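Local coordinates for protein retinol dehydratase (Spodoptera frugiperda, PDB 1FMJ) that binds retinol and adenosine 3',5'-diphosphate in a sulfotransferase fold and probably converts retinol to anhydroretinol by sulfotransferase-like chemistry, at residues Ala54-Met59 with Thr163-Ser168; Val36-Lys41 with Arg47-Asp52; Asn173-Val178 with Trp235-Asp240. All blocks are in the same frame, centred on the assembly; numbering follows the deposited sequence.

Contact 1. Residues Ala54-Met59 with Thr163-Ser168. With RTL (retinol), chain H.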
loop_
_atom_site.group_PDB
_atom_site.type_symbol
_atom_site.label_atom_id
_atom_site.label_comp_id
_atom_site.label_asym_id
_atom_site.label_seq_id
_atom_site.Cartn_x
_atom_site.Cartn_y
_atom_site.Cartn_z
ATOM N N ALA A 54 9.161 7.450 -15.463
ATOM C CA ALA A 54 10.586 7.696 -15.690
ATOM C C ALA A 54 11.187 8.557 -14.573
ATOM O O ALA A 54 12.287 8.280 -14.085
ATOM C CB ALA A 54 10.780 8.370 -17.027
ATOM N N ASN A 55 10.461 9.598 -14.176
ATOM C CA ASN A 55 10.916 10.485 -13.110
ATOM C C ASN A 55 11.117 9.715 -11.812
ATOM O O ASN A 55 12.091 9.935 -11.092
ATOM C CB ASN A 55 9.899 11.599 -12.872
ATOM C CG ASN A 55 9.979 12.693 -13.912
ATOM O OD1 ASN A 55 9.186 13.625 -13.897
ATOM N ND2 ASN A 55 10.938 12.584 -14.819
ATOM N N ILE A 56 10.191 8.809 -11.516
ATOM C CA ILE A 56 10.288 8.016 -10.298
ATOM C C ILE A 56 11.441 7.022 -10.400
ATOM O O ILE A 56 12.061 6.673 -9.405
ATOM C CB ILE A 56 8.960 7.280 -10.018
ATOM C CG1 ILE A 56 7.908 8.294 -9.553
ATOM C CG2 ILE A 56 9.161 6.210 -8.959
ATOM C CD1 ILE A 56 6.479 7.767 -9.567
ATOM N N TYR A 57 11.734 6.584 -11.617
ATOM C CA TYR A 57 12.818 5.641 -11.847
ATOM C C TYR A 57 14.143 6.369 -11.626
ATOM O O TYR A 57 15.149 5.767 -11.252
ATOM C CB TYR A 57 12.745 5.120 -13.283
ATOM C CG TYR A 57 13.589 3.897 -13.551
ATOM C CD1 TYR A 57 13.305 2.679 -12.929
ATOM C CD2 TYR A 57 14.675 3.955 -14.427
ATOM C CE1 TYR A 57 14.083 1.548 -13.172
ATOM C CE2 TYR A 57 15.460 2.831 -14.675
ATOM C CZ TYR A 57 15.158 1.632 -14.047
ATOM O OH TYR A 57 15.933 0.523 -14.290
ATOM N N ASN A 58 14.127 7.677 -11.844
ATOM C CA ASN A 58 15.327 8.485 -11.691
ATOM C C ASN A 58 15.274 9.454 -10.514
ATOM O O ASN A 58 16.121 10.330 -10.407
ATOM C CB ASN A 58 15.571 9.273 -12.980
ATOM C CG ASN A 58 15.971 8.382 -14.137
ATOM O OD1 ASN A 58 17.123 7.943 -14.225
ATOM N ND2 ASN A 58 15.016 8.087 -15.021
ATOM N N MET A 59 14.290 9.303 -9.632
ATOM C CA MET A 59 14.173 10.221 -8.505
ATOM C C MET A 59 15.435 10.365 -7.655
ATOM O O MET A 59 16.027 9.385 -7.201
ATOM C CB MET A 59 12.980 9.847 -7.612
ATOM C CG MET A 59 12.999 8.436 -7.033
ATOM S SD MET A 59 11.558 8.107 -5.944
ATOM C CE MET A 59 12.070 6.582 -5.147
ATOM N N THR A 163 5.128 3.789 -0.101
ATOM C CA THR A 163 4.938 3.370 -1.480
ATOM C C THR A 163 4.507 1.924 -1.611
ATOM O O THR A 163 4.818 1.084 -0.760
ATOM C CB THR A 163 6.233 3.567 -2.332
ATOM O OG1 THR A 163 5.935 3.314 -3.713
ATOM C CG2 THR A 163 7.318 2.597 -1.901
ATOM N N HIS A 164 3.772 1.647 -2.680
ATOM C CA HIS A 164 3.337 0.298 -2.973
ATOM C C HIS A 164 4.004 -0.088 -4.294
ATOM O O HIS A 164 3.614 -1.043 -4.947
ATOM C CB HIS A 164 1.807 0.222 -3.080
ATOM C CG HIS A 164 1.098 0.596 -1.812
ATOM N ND1 HIS A 164 1.413 0.037 -0.592
ATOM C CD2 HIS A 164 0.100 1.479 -1.573
ATOM C CE1 HIS A 164 0.641 0.561 0.345
ATOM N NE2 HIS A 164 -0.166 1.439 -0.224
ATOM N N LEU A 165 5.023 0.666 -4.693
ATOM C CA LEU A 165 5.705 0.329 -5.936
ATOM C C LEU A 165 6.768 -0.734 -5.705
ATOM O O LEU A 165 7.514 -0.675 -4.726
ATOM C CB LEU A 165 6.354 1.569 -6.566
ATOM C CG LEU A 165 5.378 2.592 -7.165
ATOM C CD1 LEU A 165 6.140 3.768 -7.736
ATOM C CD2 LEU A 165 4.534 1.928 -8.236
ATOM N N PRO A 166 6.821 -1.745 -6.585
ATOM C CA PRO A 166 7.822 -2.805 -6.456
ATOM C C PRO A 166 9.175 -2.151 -6.747
ATOM O O PRO A 166 9.236 -1.129 -7.437
ATOM C CB PRO A 166 7.397 -3.815 -7.527
ATOM C CG PRO A 166 6.757 -2.961 -8.562
ATOM C CD PRO A 166 5.930 -2.005 -7.730
ATOM N N LEU A 167 10.248 -2.718 -6.210
ATOM C CA LEU A 167 11.576 -2.151 -6.398
ATOM C C LEU A 167 12.001 -1.880 -7.840
ATOM O O LEU A 167 12.698 -0.903 -8.091
ATOM C CB LEU A 167 12.630 -3.037 -5.715
ATOM C CG LEU A 167 12.492 -3.231 -4.196
ATOM C CD1 LEU A 167 13.669 -4.057 -3.673
ATOM C CD2 LEU A 167 12.445 -1.872 -3.489
ATOM N N SER A 168 11.577 -2.718 -8.785
ATOM C CA SER A 168 11.970 -2.546 -10.184
ATOM C C SER A 168 11.482 -1.267 -10.865
ATOM O O SER A 168 11.983 -0.899 -11.933
ATOM C CB SER A 168 11.536 -3.762 -11.006
ATOM O OG SER A 168 10.136 -3.902 -11.002
HETATM C C1 RTL H . -11.071 8.582 -5.076
HETATM C C2 RTL H . -11.611 8.854 -6.517
HETATM C C3 RTL H . -10.890 10.000 -7.217
HETATM C C4 RTL H . -9.792 10.974 -6.798
HETATM C C5 RTL H . -9.406 10.568 -5.373
HETATM C C6 RTL H . -9.921 9.535 -4.575
HETATM C C7 RTL H . -9.429 9.253 -3.200
HETATM C C8 RTL H . -8.313 8.518 -2.920
HETATM C C9 RTL H . -7.820 8.232 -1.566
HETATM C C10 RTL H . -6.672 7.470 -1.451
HETATM C C11 RTL H . -5.940 7.019 -0.247
HETATM C C12 RTL H . -5.640 5.679 -0.310
HETATM C C13 RTL H . -4.951 4.706 0.564
HETATM C C14 RTL H . -4.677 3.371 0.465
HETATM C C15 RTL H . -3.378 2.951 -0.087
HETATM O O1 RTL H . -2.417 2.851 0.877
HETATM C C16 RTL H . -10.645 7.108 -5.228
HETATM C C17 RTL H . -12.352 8.628 -4.226
HETATM C C18 RTL H . -8.315 11.518 -4.854
HETATM C C19 RTL H . -8.581 8.778 -0.342
HETATM C C20 RTL H . -4.502 5.482 1.813
#
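Ile56, on helix 53-57, meets Leu165 through single methyl groups, CG2 standing 4.1 Å from CD1 of Leu165, and the two side chains cross at about a right angle. The torsions account for it: CG1 of Ile56 lies beside the backbone N (chi1 -72°), which leaves CG2 anti to that N and facing the loop. At the next residue, Tyr57 brings its ring edge to the 163-168 backbone, CE1 lying 3.5 Å from Ser168 O and that oxygen near the ring plane; Ser168 O is hydrogen-bonded to Tyr11 OH.

On the retinol side, His164 NE2 and the retinol hydroxyl O1 form a hydrogen bond of 2.9 Å, nearly straight at 168° and in the plane of the imidazole. ND1 is bonded to Ser70 O, so both nitrogens fix the ring's rotation. A leucine here would probably leave O1 without this in-plane partner and Ser70 O without its imidazole mate. Lys162 NZ also bonds retinol. Around His164, Leu165 N donates to Thr163 OG1 at 3.0 Å, an ST turn at the end of strand 160-163 of the parallel sulfotransferase sheet, beside the retinol pocket.

Contact 2. Residues Val36-Lys41 with Arg47-Asp52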
loop_
_atom_site.group_PDB
_atom_site.type_symbol
_atom_site.label_atom_id
_atom_site.label_comp_id
_atom_site.label_asym_id
_atom_site.label_seq_id
_atom_site.Cartn_x
_atom_site.Cartn_y
_atom_site.Cartn_z
ATOM N N VAL A 36 -2.925 -0.426 -17.280
ATOM C CA VAL A 36 -2.036 -0.839 -18.360
ATOM C C VAL A 36 -0.978 -1.688 -17.670
ATOM O O VAL A 36 -0.641 -1.442 -16.507
ATOM C CB VAL A 36 -1.325 0.337 -19.079
ATOM C CG1 VAL A 36 -2.347 1.245 -19.749
ATOM C CG2 VAL A 36 -0.450 1.102 -18.099
ATOM N N LYS A 37 -0.488 -2.704 -18.369
ATOM C CA LYS A 37 0.542 -3.590 -17.840
ATOM C C LYS A 37 1.874 -2.856 -17.990
ATOM O O LYS A 37 2.110 -2.208 -19.011
ATOM C CB LYS A 37 0.579 -4.888 -18.650
ATOM C CG LYS A 37 0.307 -6.169 -17.860
ATOM C CD LYS A 37 -1.142 -6.293 -17.442
ATOM C CE LYS A 37 -1.460 -7.706 -16.946
ATOM N NZ LYS A 37 -0.714 -8.085 -15.703
ATOM N N LEU A 38 2.745 -2.956 -16.995
ATOM C CA LEU A 38 4.025 -2.255 -17.068
ATOM C C LEU A 38 5.235 -3.147 -16.849
ATOM O O LEU A 38 5.312 -3.863 -15.859
ATOM C CB LEU A 38 4.057 -1.105 -16.052
ATOM C CG LEU A 38 5.318 -0.236 -16.067
ATOM C CD1 LEU A 38 5.545 0.266 -17.494
ATOM C CD2 LEU A 38 5.181 0.933 -15.097
ATOM N N GLY A 39 6.185 -3.093 -17.779
ATOM C CA GLY A 39 7.387 -3.902 -17.654
ATOM C C GLY A 39 7.208 -5.360 -18.050
ATOM O O GLY A 39 6.087 -5.813 -18.276
ATOM N N PRO A 40 8.305 -6.125 -18.139
ATOM C CA PRO A 40 8.249 -7.542 -18.512
ATOM C C PRO A 40 7.398 -8.385 -17.566
ATOM O O PRO A 40 6.933 -9.461 -17.937
ATOM C CB PRO A 40 9.718 -7.960 -18.509
ATOM C CG PRO A 40 10.320 -7.047 -17.465
ATOM C CD PRO A 40 9.684 -5.725 -17.806
ATOM N N LYS A 41 7.198 -7.899 -16.343
ATOM C CA LYS A 41 6.385 -8.617 -15.370
ATOM C C LYS A 41 4.911 -8.192 -15.450
ATOM O O LYS A 41 4.045 -8.795 -14.822
ATOM C CB LYS A 41 6.931 -8.384 -13.962
ATOM C CG LYS A 41 8.335 -8.922 -13.768
ATOM C CD LYS A 41 8.901 -8.560 -12.399
ATOM C CE LYS A 41 10.340 -9.044 -12.264
ATOM N NZ LYS A 41 10.914 -8.810 -10.902
ATOM N N ARG A 47 -3.249 3.963 -15.377
ATOM C CA ARG A 47 -2.715 4.694 -16.521
ATOM C C ARG A 47 -1.972 5.994 -16.192
ATOM O O ARG A 47 -0.883 6.228 -16.702
ATOM C CB ARG A 47 -3.829 4.967 -17.537
ATOM C CG ARG A 47 -3.308 5.306 -18.919
ATOM C CD ARG A 47 -4.441 5.586 -19.902
ATOM N NE ARG A 47 -3.946 5.632 -21.275
ATOM C CZ ARG A 47 -3.512 4.570 -21.949
ATOM N NH1 ARG A 47 -3.517 3.373 -21.380
ATOM N NH2 ARG A 47 -3.068 4.705 -23.193
ATOM N N PRO A 48 -2.553 6.860 -15.343
ATOM C CA PRO A 48 -1.893 8.119 -14.982
ATOM C C PRO A 48 -0.472 7.940 -14.443
ATOM O O PRO A 48 0.273 8.911 -14.289
ATOM C CB PRO A 48 -2.830 8.701 -13.927
ATOM C CG PRO A 48 -4.155 8.262 -14.401
ATOM C CD PRO A 48 -3.908 6.810 -14.766
ATOM N N TYR A 49 -0.094 6.702 -14.149
ATOM C CA TYR A 49 1.240 6.452 -13.625
ATOM C C TYR A 49 2.316 6.755 -14.658
ATOM O O TYR A 49 3.370 7.307 -14.331
ATOM C CB TYR A 49 1.387 4.997 -13.177
ATOM C CG TYR A 49 2.724 4.738 -12.538
ATOM C CD1 TYR A 49 2.999 5.196 -11.250
ATOM C CD2 TYR A 49 3.750 4.111 -13.244
ATOM C CE1 TYR A 49 4.260 5.046 -10.682
ATOM C CE2 TYR A 49 5.029 3.952 -12.678
ATOM C CZ TYR A 49 5.273 4.426 -11.401
ATOM O OH TYR A 49 6.536 4.318 -10.850
ATOM N N LEU A 50 2.034 6.405 -15.909
ATOM C CA LEU A 50 2.979 6.585 -17.003
ATOM C C LEU A 50 3.554 7.987 -17.191
ATOM O O LEU A 50 4.631 8.138 -17.761
ATOM C CB LEU A 50 2.343 6.110 -18.315
ATOM C CG LEU A 50 1.933 4.633 -18.401
ATOM C CD1 LEU A 50 1.134 4.392 -19.674
ATOM C CD2 LEU A 50 3.163 3.745 -18.375
ATOM N N LYS A 51 2.853 9.020 -16.733
ATOM C CA LYS A 51 3.372 10.377 -16.887
ATOM C C LYS A 51 4.515 10.674 -15.905
ATOM O O LYS A 51 5.258 11.638 -16.079
ATOM C CB LYS A 51 2.241 11.401 -16.710
ATOM C CG LYS A 51 1.576 11.366 -15.341
ATOM C CD LYS A 51 0.329 12.245 -15.261
ATOM C CE LYS A 51 -0.269 12.189 -13.853
ATOM N NZ LYS A 51 -1.547 12.942 -13.719
ATOM N N ASP A 52 4.676 9.832 -14.886
ATOM C CA ASP A 52 5.719 10.057 -13.884
ATOM C C ASP A 52 6.625 8.841 -13.654
ATOM O O ASP A 52 7.500 8.869 -12.786
ATOM C CB ASP A 52 5.044 10.482 -12.572
ATOM C CG ASP A 52 6.013 11.095 -11.569
ATOM O OD1 ASP A 52 6.859 11.912 -11.972
ATOM O OD2 ASP A 52 5.910 10.781 -10.366
#
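Val36 and Leu38, two residues apart on strand 35-38, turn their side chains to the same partner, the segment that follows strand 43-46. The two strands are consecutive and antiparallel, a beta-hairpin, and the segment after its second strand packs back on the first. The tightly packed part is apolar. Leu38 CD2 sits 3.9 Å from Tyr49 CE2 and equally close to CD2 of that ring, approaching it obliquely, while the two side chains run at about a right angle. With CG anti to the backbone N (chi1 -177°), the leucine sends its branch across to the tyrosine; its other methyl, CD1, reaches Leu50 CD2 more loosely, at 4.3 Å. Val36 CG2 meets Leu50 CD1 at 4.0 Å, and Phe13 of strand 13-14 touches Val36, Leu38 and Leu50, so the neighbouring strand of the antiparallel sheet adds to this core. Val36, Leu38 and Tyr49 are all buried.

The looser side is at Arg47, which is partly exposed, as is Leu50 despite its two methyl contacts. Arg47 has an extended chain from CG to NE and comes edge-on to Val36, but the modelled approach of NH1 to CG1 is too short to be taken literally. The polar partner of that group lies elsewhere: NH1 forms a salt bridge with Glu15.

Local backbone bonds shape the second segment, Leu50 N to Arg47 O at 3.0 Å and Asp52 N to Tyr49 O at 2.9 Å. The pairs of Val36 and Leu38 with Tyr49 and Leu50 are apolar van der Waals contacts. Their chemistry is consistent with packing and desolvation holding these side chains together, beside the strand pairing of Val36 with Val45, while the charge of Arg47 at the margin is met by Glu15 from outside this interface.

Contact 3. Residues Asn173-Val178 with Trp235-Asp240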
loop_
_atom_site.group_PDB
_atom_site.type_symbol
_atom_site.label_atom_id
_atom_site.label_comp_id
_atom_site.label_asym_id
_atom_site.label_seq_id
_atom_site.Cartn_x
_atom_site.Cartn_y
_atom_site.Cartn_z
ATOM N N ASN A 173 19.519 0.196 -7.167
ATOM C CA ASN A 173 20.553 0.574 -6.218
ATOM C C ASN A 173 20.050 1.680 -5.283
ATOM O O ASN A 173 20.846 2.328 -4.598
ATOM C CB ASN A 173 21.804 1.058 -6.956
ATOM C CG ASN A 173 22.302 0.054 -7.970
ATOM O OD1 ASN A 173 22.594 -1.092 -7.633
ATOM N ND2 ASN A 173 22.400 0.480 -9.225
ATOM N N MET A 174 18.737 1.903 -5.256
ATOM C CA MET A 174 18.186 2.928 -4.372
ATOM C C MET A 174 18.582 2.606 -2.928
ATOM O O MET A 174 18.776 3.504 -2.110
ATOM C CB MET A 174 16.652 3.000 -4.497
ATOM C CG MET A 174 15.888 1.775 -3.987
ATOM S SD MET A 174 14.075 1.984 -4.105
ATOM C CE MET A 174 13.815 3.225 -2.828
ATOM N N LEU A 175 18.722 1.318 -2.632
ATOM C CA LEU A 175 19.089 0.879 -1.294
ATOM C C LEU A 175 20.528 1.240 -0.901
ATOM O O LEU A 175 20.912 1.088 0.257
ATOM C CB LEU A 175 18.861 -0.631 -1.159
ATOM C CG LEU A 175 17.415 -1.118 -1.329
ATOM C CD1 LEU A 175 17.358 -2.636 -1.181
ATOM C CD2 LEU A 175 16.517 -0.446 -0.288
ATOM N N ASP A 176 21.324 1.721 -1.852
ATOM C CA ASP A 176 22.687 2.126 -1.522
ATOM C C ASP A 176 22.588 3.442 -0.777
ATOM O O ASP A 176 23.497 3.826 -0.046
ATOM C CB ASP A 176 23.545 2.362 -2.773
ATOM C CG ASP A 176 23.866 1.085 -3.521
ATOM O OD1 ASP A 176 24.076 0.041 -2.874
ATOM O OD2 ASP A 176 23.929 1.134 -4.768
ATOM N N THR A 177 21.473 4.136 -0.960
ATOM C CA THR A 177 21.299 5.432 -0.320
ATOM C C THR A 177 20.269 5.492 0.803
ATOM O O THR A 177 20.520 6.078 1.858
ATOM C CB THR A 177 20.908 6.492 -1.363
ATOM O OG1 THR A 177 21.833 6.446 -2.455
ATOM C CG2 THR A 177 20.921 7.885 -0.740
ATOM N N VAL A 178 19.112 4.887 0.577
ATOM C CA VAL A 178 18.039 4.946 1.559
ATOM C C VAL A 178 17.734 3.655 2.292
ATOM O O VAL A 178 18.113 2.566 1.856
ATOM C CB VAL A 178 16.732 5.450 0.885
ATOM C CG1 VAL A 178 17.040 6.669 0.043
ATOM C CG2 VAL A 178 16.113 4.355 0.011
ATOM N N TRP A 235 12.061 -9.569 -1.377
ATOM C CA TRP A 235 12.605 -10.742 -0.713
ATOM C C TRP A 235 14.032 -11.021 -1.181
ATOM O O TRP A 235 14.865 -11.467 -0.400
ATOM C CB TRP A 235 11.717 -11.952 -0.989
ATOM C CG TRP A 235 12.170 -13.213 -0.304
ATOM C CD1 TRP A 235 12.752 -14.297 -0.892
ATOM C CD2 TRP A 235 12.072 -13.518 1.093
ATOM N NE1 TRP A 235 13.017 -15.261 0.049
ATOM C CE2 TRP A 235 12.611 -14.811 1.277
ATOM C CE3 TRP A 235 11.582 -12.827 2.206
ATOM C CZ2 TRP A 235 12.674 -15.428 2.528
ATOM C CZ3 TRP A 235 11.645 -13.443 3.457
ATOM C CH2 TRP A 235 12.187 -14.729 3.605
ATOM N N ALA A 236 14.302 -10.747 -2.452
ATOM C CA ALA A 236 15.630 -10.967 -3.018
ATOM C C ALA A 236 16.649 -9.970 -2.461
ATOM O O ALA A 236 17.846 -10.244 -2.447
ATOM C CB ALA A 236 15.573 -10.863 -4.543
ATOM N N LYS A 237 16.164 -8.819 -1.997
ATOM C CA LYS A 237 17.028 -7.776 -1.444
ATOM C C LYS A 237 17.065 -7.728 0.080
ATOM O O LYS A 237 17.687 -6.833 0.649
ATOM C CB LYS A 237 16.583 -6.405 -1.946
ATOM C CG LYS A 237 16.921 -6.095 -3.382
ATOM C CD LYS A 237 18.349 -5.617 -3.505
ATOM C CE LYS A 237 18.606 -5.002 -4.866
ATOM N NZ LYS A 237 19.934 -4.312 -4.885
ATOM N N ARG A 238 16.422 -8.682 0.747
ATOM C CA ARG A 238 16.384 -8.671 2.209
ATOM C C ARG A 238 17.737 -8.767 2.909
ATOM O O ARG A 238 17.859 -8.430 4.089
ATOM C CB ARG A 238 15.467 -9.783 2.726
ATOM C CG ARG A 238 15.971 -11.208 2.526
ATOM C CD ARG A 238 14.938 -12.195 3.058
ATOM N NE ARG A 238 15.408 -13.577 3.075
ATOM C CZ ARG A 238 15.786 -14.258 1.999
ATOM N NH1 ARG A 238 15.753 -13.690 0.803
ATOM N NH2 ARG A 238 16.199 -15.517 2.120
ATOM N N HIS A 239 18.746 -9.234 2.182
ATOM C CA HIS A 239 20.088 -9.386 2.736
ATOM C C HIS A 239 20.750 -8.031 2.970
ATOM O O HIS A 239 21.500 -7.856 3.934
ATOM C CB HIS A 239 20.938 -10.238 1.785
ATOM C CG HIS A 239 20.324 -11.565 1.458
ATOM N ND1 HIS A 239 20.688 -12.303 0.352
ATOM C CD2 HIS A 239 19.359 -12.281 2.086
ATOM C CE1 HIS A 239 19.971 -13.414 0.309
ATOM N NE2 HIS A 239 19.156 -13.423 1.350
ATOM N N ASP A 240 20.457 -7.081 2.085
ATOM C CA ASP A 240 21.004 -5.728 2.152
ATOM C C ASP A 240 20.788 -5.080 3.523
ATOM O O ASP A 240 19.708 -5.171 4.106
ATOM C CB ASP A 240 20.371 -4.861 1.059
ATOM C CG ASP A 240 21.054 -3.507 0.910
ATOM O OD1 ASP A 240 21.082 -2.729 1.885
ATOM O OD2 ASP A 240 21.561 -3.221 -0.196
#
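Leu175 provides the apolar part of the contact, its CD1 resting against the aliphatic chain of Lys237, 3.9 Å from both CB and CD. The lysine chain is bent at chi2 (-82°), which folds its methylenes around that methyl. Nearer the backbone, Leu175 CB lies 3.9 Å from Asp240 OD2, a van der Waals approach to a carboxylate that has its own bond elsewhere: OD1 accepts from Asn242 N.

Both segments are connections that lead into neighbouring strands, 179-184 and 243-247, of the five-stranded parallel sheet of the P-loop-type sulfotransferase fold. Leu175 also touches Met180 on the first of these. Asn242 joins the two connections, since its ND2 is bonded to Leu175 O.

Charged groups stay apart: Asp176 OD1 is 6.3 Å from Lys237 NZ, too far for a salt bridge, and the like charge of Asp240 OD2, 4.9 Å from Asp176 OD1, may offset any attraction to the lysine.

Two type I turns, from Trp235 to Arg238 and from Lys237 to Asp240, shape the second segment. Arg238 NH1 donates in the guanidinium plane to Trp235 O at 2.7 Å, while one face of the guanidinium lies over the indole and NH2 forms a salt bridge with Asp343.

How the contacts relate
Contact 1 occupies the middle of the series. Its centre is 11 Å from that of contact 2 and 14 Å from that of contact 3, whereas the centres of contacts 2 and 3 stand 23 Å apart and the two do not touch. The join with contact 2 is at Tyr49, whose OH approaches Ile56 CD1 at 3.7 Å and also packs against Leu165. The join with contact 3 passes through Leu167, with CD1 at 3.8 Å from Lys237 CG and CD2 at 4.2 Å from Met174 SD. Through His164, contact 1 meets retinol directly; the Tyr49 side chain of contact 2 stays about 13 Å from the retinol, and contact 3 lies away from the binding sites.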